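S-adenosylmethionine:2-demethylmenaquinone methyltransferase (Geobacillus kaustophilus, PDB 2PCN) is a member of the RraA family, a compact alpha/beta protein that assembles as a trimer. Local coordinates at residues 49-54 and 77-82. Residues are numbered along the deposited sequence; the frame is centred on the assembly and turned at random.
Sequences ALETVP and AQIACE
I79 reaches across to L50 and E51, and its two branches do separate jobs. From CB, with the bond from CA pointing toward the other helix, the CG2 methyl of I79 lies against the backbone of L50, 3.6 Å from L50 O. L50 CB is also near it, 4.2 Å from I79 CG2. The other branch starts at CG1, placed beside the backbone N (chi1 -65°), and runs on extended to CD1, which comes to rest against the side chain of E51. There I79 CD1 touches the methylene E51 CG at 4.1 Å, an apolar contact with the aliphatic stem of the glutamate. I79 CD1 also lies beside the carboxylate oxygen E51 OE2, at 4.0 Å. That charged end has its polar partner elsewhere, OE2 forming a salt bridge with R47 one turn earlier on the same helix. The E51–I79 pair is the less buried part of the contact.

Deeper in, L50 CD2 meets A80 CB, 4.3 Å apart. Consistent with the small side chain of A80, the CA atoms of L50 and A80 lie 5.9 Å from each other. L50 O, grazed by the isoleucine methyl, gets its polar partner from R83, whose NH1 also bonds V53 O; this arginine, just past segment 77-82, thus links back to both carbonyls.

Within the alpha/beta fold, helices 44-52 and 74-82 meet here side by side. L50 also packs on L59 of strand 58-62 and on L85, while A80 faces I105 in a loop.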
# COMPACT_ATOMS: atom_id res chain seq x y z
N ALA A 49 -12.74 -23.85 -11.68
CA ALA A 49 -13.21 -22.77 -12.53
C ALA A 49 -12.09 -22.35 -13.49
O ALA A 49 -12.30 -22.23 -14.70
CB ALA A 49 -13.65 -21.57 -11.67
N LEU A 50 -10.90 -22.13 -12.94
CA LEU A 50 -9.76 -21.72 -13.76
C LEU A 50 -9.41 -22.75 -14.83
O LEU A 50 -8.87 -22.39 -15.88
CB LEU A 50 -8.52 -21.49 -12.88
CG LEU A 50 -8.59 -20.29 -11.94
CD1 LEU A 50 -7.35 -20.26 -11.05
CD2 LEU A 50 -8.70 -19.01 -12.75
N GLU A 51 -9.74 -24.01 -14.58
CA GLU A 51 -9.44 -25.06 -15.54
C GLU A 51 -10.54 -25.24 -16.58
O GLU A 51 -10.35 -25.95 -17.56
CB GLU A 51 -9.22 -26.40 -14.82
CG GLU A 51 -8.19 -26.35 -13.70
CD GLU A 51 -8.08 -27.67 -12.95
OE1 GLU A 51 -9.13 -28.24 -12.61
OE2 GLU A 51 -6.95 -28.12 -12.70
N THR A 52 -11.68 -24.59 -16.37
CA THR A 52 -12.81 -24.75 -17.29
C THR A 52 -13.42 -23.51 -17.95
O THR A 52 -14.04 -23.64 -19.01
CB THR A 52 -13.94 -25.52 -16.61
OG1 THR A 52 -14.38 -24.79 -15.45
CG2 THR A 52 -13.46 -26.90 -16.17
N VAL A 53 -13.28 -22.33 -17.36
CA VAL A 53 -13.89 -21.14 -17.97
C VAL A 53 -13.28 -20.79 -19.34
O VAL A 53 -12.12 -21.11 -19.62
CB VAL A 53 -13.80 -19.91 -17.04
CG1 VAL A 53 -14.55 -20.18 -15.75
CG2 VAL A 53 -12.35 -19.55 -16.76
N PRO A 54 -14.06 -20.13 -20.21
CA PRO A 54 -13.60 -19.73 -21.55
C PRO A 54 -12.44 -18.75 -21.53
O PRO A 54 -12.26 -18.00 -20.56
CB PRO A 54 -14.85 -19.10 -22.17
CG PRO A 54 -15.98 -19.77 -21.45
CD PRO A 54 -15.48 -19.79 -20.03
N ALA A 77 -2.39 -19.51 -10.89
CA ALA A 77 -2.18 -18.35 -11.76
C ALA A 77 -1.60 -18.85 -13.08
O ALA A 77 -1.91 -18.33 -14.15
CB ALA A 77 -1.22 -17.36 -11.10
N GLN A 78 -0.76 -19.87 -12.99
CA GLN A 78 -0.14 -20.46 -14.17
C GLN A 78 -1.22 -21.05 -15.07
O GLN A 78 -1.18 -20.91 -16.30
CB GLN A 78 0.84 -21.55 -13.74
CG GLN A 78 1.62 -22.19 -14.87
CD GLN A 78 2.68 -23.14 -14.35
OE1 GLN A 78 2.36 -24.16 -13.74
NE2 GLN A 78 3.94 -22.80 -14.58
N ILE A 79 -2.20 -21.72 -14.47
CA ILE A 79 -3.30 -22.30 -15.24
C ILE A 79 -4.02 -21.17 -15.96
O ILE A 79 -4.36 -21.29 -17.14
CB ILE A 79 -4.30 -23.04 -14.32
CG1 ILE A 79 -3.63 -24.25 -13.66
CG2 ILE A 79 -5.52 -23.49 -15.12
CD1 ILE A 79 -4.50 -24.96 -12.66
N ALA A 80 -4.25 -20.07 -15.25
CA ALA A 80 -4.94 -18.93 -15.83
C ALA A 80 -4.18 -18.41 -17.06
O ALA A 80 -4.79 -18.01 -18.05
CB ALA A 80 -5.09 -17.81 -14.80
N CYS A 81 -2.85 -18.43 -16.99
CA CYS A 81 -2.03 -17.98 -18.12
C CYS A 81 -2.09 -18.97 -19.27
O CYS A 81 -2.23 -18.59 -20.43
CB CYS A 81 -0.58 -17.79 -17.70
SG CYS A 81 -0.29 -16.38 -16.62
N GLU A 82 -1.97 -20.26 -18.94
CA GLU A 82 -1.99 -21.31 -19.95
C GLU A 82 -3.31 -21.38 -20.72
O GLU A 82 -3.33 -21.73 -21.90
CB GLU A 82 -1.71 -22.66 -19.31
CG GLU A 82 -0.43 -22.70 -18.49
CD GLU A 82 -0.18 -24.04 -17.83
OE1 GLU A 82 -1.17 -24.71 -17.46
OE2 GLU A 82 1.00 -24.42 -17.67